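Long-range contact in protein (glutathione s-transferase) (Zea mays, PDB 1BYE), which probably conjugates glutathione to herbicides such as atrazine, detoxifying them in the plant: residues A[55-60]-A[68-73]. Sequence-based numbering, arbitrary orientation.
Sequences PALQDG and RAICKY. With ATA (atrazine glutathione conjugate), chain E.
Ile70 holds CG1 opposite its carbonyl carbon (chi1 -73°), and an extended chi2 of 154° carries CD1 on to Pro55 and Leu57. In Asp59, CG lies anti to the backbone N, and the carboxylate comes to the rim of the Tyr73 ring. Here strand 57-59 of the thioredoxin-like N-terminal domain packs against helix 67-78. The contact is buried and largely apolar. Ile70 CD1 sits 4.1 Å from Pro55 CG and also reaches the backbone N of Leu57. The other branch of Ile70, CG2, meets Leu57 CD2 at 4.1 Å. Leu57 CD2 also touches Tyr73 CD2 at 3.9 Å, so Leu57 bears on both helix residues. An alanine in place of Ile70 would probably open a gap beside Pro55 and Leu57, with the CD1 and CG2 contacts to them lost. Pro55 follows a cis peptide bond and lines the ligand pocket, where its CD lies close to O1' of the atrazine glutathione conjugate. Cys17 of helix 14-23 touches both Pro55 and Ile70. The Asp59 carboxylate forms a salt bridge with Lys77. The carboxylate plane of Asp59 stands 86° from that of the Tyr73 ring, and Asp59 CB meets the ring edge at Tyr73 CE2, 3.7 Å away.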
loop_
_atom_site.group_PDB
_atom_site.type_symbol
_atom_site.label_atom_id
_atom_site.label_comp_id
_atom_site.label_asym_id
_atom_site.label_seq_id
_atom_site.Cartn_x
_atom_site.Cartn_y
_atom_site.Cartn_z
ATOM N N PRO A 55 -8.481 2.861 -10.962
ATOM C CA PRO A 55 -8.919 4.208 -11.337
ATOM C C PRO A 55 -7.785 5.017 -11.939
ATOM O O PRO A 55 -6.633 4.596 -11.852
ATOM C CB PRO A 55 -9.401 4.744 -9.992
ATOM C CG PRO A 55 -8.314 4.191 -9.116
ATOM C CD PRO A 55 -8.402 2.715 -9.490
ATOM N N ALA A 56 -8.047 6.070 -12.724
ATOM C CA ALA A 56 -7.246 7.298 -12.583
ATOM C C ALA A 56 -8.094 8.519 -12.284
ATOM O O ALA A 56 -9.009 8.721 -13.103
ATOM C CB ALA A 56 -6.498 7.506 -13.891
ATOM N N LEU A 57 -7.872 9.394 -11.311
ATOM C CA LEU A 57 -8.414 10.752 -11.319
ATOM C C LEU A 57 -7.739 11.661 -12.357
ATOM O O LEU A 57 -6.531 11.838 -12.437
ATOM C CB LEU A 57 -8.339 11.529 -10.042
ATOM C CG LEU A 57 -9.408 12.413 -9.449
ATOM C CD1 LEU A 57 -10.836 11.888 -9.394
ATOM C CD2 LEU A 57 -9.009 12.749 -7.994
ATOM N N GLN A 58 -8.636 12.456 -12.967
ATOM C CA GLN A 58 -8.272 13.728 -13.571
ATOM C C GLN A 58 -8.743 14.975 -12.821
ATOM O O GLN A 58 -9.918 15.255 -12.664
ATOM C CB GLN A 58 -8.842 13.999 -14.939
ATOM C CG GLN A 58 -8.020 15.112 -15.633
ATOM C CD GLN A 58 -8.690 15.187 -17.011
ATOM O OE1 GLN A 58 -9.925 15.059 -17.093
ATOM N NE2 GLN A 58 -7.894 15.184 -18.059
ATOM N N ASP A 59 -7.718 15.686 -12.398
ATOM C CA ASP A 59 -7.992 16.994 -11.807
ATOM C C ASP A 59 -7.052 17.973 -12.507
ATOM O O ASP A 59 -5.859 17.859 -12.233
ATOM C CB ASP A 59 -7.796 16.955 -10.309
ATOM C CG ASP A 59 -8.028 18.327 -9.719
ATOM O OD1 ASP A 59 -7.335 19.248 -10.198
ATOM O OD2 ASP A 59 -8.870 18.461 -8.820
ATOM N N GLY A 60 -7.650 18.957 -13.187
ATOM C CA GLY A 60 -6.766 20.019 -13.718
ATOM C C GLY A 60 -6.119 19.410 -14.966
ATOM O O GLY A 60 -6.875 18.761 -15.682
ATOM N N ARG A 68 -5.299 4.445 -3.550
ATOM C CA ARG A 68 -4.950 4.941 -2.218
ATOM C C ARG A 68 -4.273 6.293 -2.317
ATOM O O ARG A 68 -4.441 7.063 -1.388
ATOM C CB ARG A 68 -4.153 3.835 -1.509
ATOM C CG ARG A 68 -5.126 2.777 -1.002
ATOM C CD ARG A 68 -4.629 2.071 0.259
ATOM N NE ARG A 68 -5.423 0.889 0.598
ATOM C CZ ARG A 68 -5.540 -0.185 -0.191
ATOM N NH1 ARG A 68 -4.975 -0.393 -1.392
ATOM N NH2 ARG A 68 -6.334 -1.110 0.338
ATOM N N ALA A 69 -3.566 6.571 -3.389
ATOM C CA ALA A 69 -2.992 7.846 -3.757
ATOM C C ALA A 69 -4.040 8.944 -3.906
ATOM O O ALA A 69 -3.955 10.026 -3.349
ATOM C CB ALA A 69 -2.241 7.719 -5.093
ATOM N N ILE A 70 -5.063 8.736 -4.695
ATOM C CA ILE A 70 -6.261 9.453 -4.952
ATOM C C ILE A 70 -7.209 9.494 -3.771
ATOM O O ILE A 70 -8.030 10.438 -3.820
ATOM C CB ILE A 70 -7.013 8.718 -6.096
ATOM C CG1 ILE A 70 -6.331 8.933 -7.439
ATOM C CG2 ILE A 70 -8.476 9.111 -6.212
ATOM C CD1 ILE A 70 -6.540 7.854 -8.476
ATOM N N CYS A 71 -7.308 8.598 -2.798
ATOM C CA CYS A 71 -8.008 9.025 -1.566
ATOM C C CYS A 71 -7.098 9.886 -0.689
ATOM O O CYS A 71 -7.531 10.407 0.351
ATOM C CB CYS A 71 -8.578 7.836 -0.785
ATOM S SG CYS A 71 -9.424 6.606 -1.847
ATOM N N LYS A 72 -5.823 10.067 -1.029
ATOM C CA LYS A 72 -4.978 11.077 -0.420
ATOM C C LYS A 72 -5.309 12.472 -0.945
ATOM O O LYS A 72 -5.778 13.290 -0.151
ATOM C CB LYS A 72 -3.491 10.769 -0.558
ATOM C CG LYS A 72 -2.668 10.396 0.648
ATOM C CD LYS A 72 -3.166 9.269 1.541
ATOM C CE LYS A 72 -2.067 8.247 1.815
ATOM N NZ LYS A 72 -1.828 7.904 3.250
ATOM N N TYR A 73 -5.177 12.797 -2.209
ATOM C CA TYR A 73 -5.803 13.930 -2.862
ATOM C C TYR A 73 -7.161 14.402 -2.359
ATOM O O TYR A 73 -7.245 15.568 -1.959
ATOM C CB TYR A 73 -6.028 13.636 -4.342
ATOM C CG TYR A 73 -5.674 14.796 -5.227
ATOM C CD1 TYR A 73 -4.409 15.357 -5.167
ATOM C CD2 TYR A 73 -6.560 15.226 -6.209
ATOM C CE1 TYR A 73 -4.043 16.369 -6.040
ATOM C CE2 TYR A 73 -6.202 16.233 -7.094
ATOM C CZ TYR A 73 -4.939 16.784 -7.007
ATOM O OH TYR A 73 -4.571 17.773 -7.873
HETATM N "N'" ATA E . -3.698 -0.906 -6.864
HETATM C "CA'" ATA E . -4.115 -0.181 -8.101
HETATM C "CB'" ATA E . -4.253 -1.132 -9.293
HETATM C "CG'" ATA E . -5.679 -1.193 -9.849
HETATM C "CC'" ATA E . -5.473 0.504 -7.883
HETATM O "O1'" ATA E . -5.911 1.217 -8.806
HETATM O "O2'" ATA E . -6.006 0.380 -6.765
HETATM C "C'" ATA E . -6.191 -2.630 -9.883
HETATM O "O'" ATA E . -5.833 -3.367 -8.947
HETATM N N5 ATA E . -13.282 -7.384 -11.247
HETATM C C6 ATA E . -13.614 -6.542 -10.267
HETATM N N1 ATA E . -12.758 -5.831 -9.541
HETATM C C2 ATA E . -11.581 -5.616 -10.169
HETATM N N3 ATA E . -11.279 -6.132 -11.384
HETATM C C4 ATA E . -12.012 -7.229 -11.666
HETATM N N ATA E . -7.435 -2.813 -10.370
HETATM C CA ATA E . -7.946 -4.190 -10.423
HETATM C C ATA E . -8.730 -4.434 -11.721
HETATM O O ATA E . -9.884 -4.872 -11.617
HETATM C CB ATA E . -8.872 -4.499 -9.220
HETATM S SG ATA E . -10.631 -4.271 -9.576
HETATM N N7 ATA E . -11.509 -8.377 -12.492
HETATM N N11 ATA E . -15.071 -6.322 -10.067
HETATM C C12 ATA E . -15.817 -7.385 -10.823
HETATM C C13 ATA E . -17.331 -7.097 -10.803
HETATM C C8 ATA E . -12.544 -9.102 -13.300
HETATM C C9 ATA E . -13.977 -8.686 -12.907
HETATM C C10 ATA E . -12.437 -9.045 -14.840
HETATM N ND ATA E . -8.323 -3.679 -12.736
HETATM C CAD ATA E . -8.058 -4.269 -14.035
HETATM C CD ATA E . -6.838 -3.686 -14.727
HETATM O OD ATA E . -7.007 -2.906 -15.693
HETATM O "OT'" ATA E . -5.710 -4.139 -14.410
#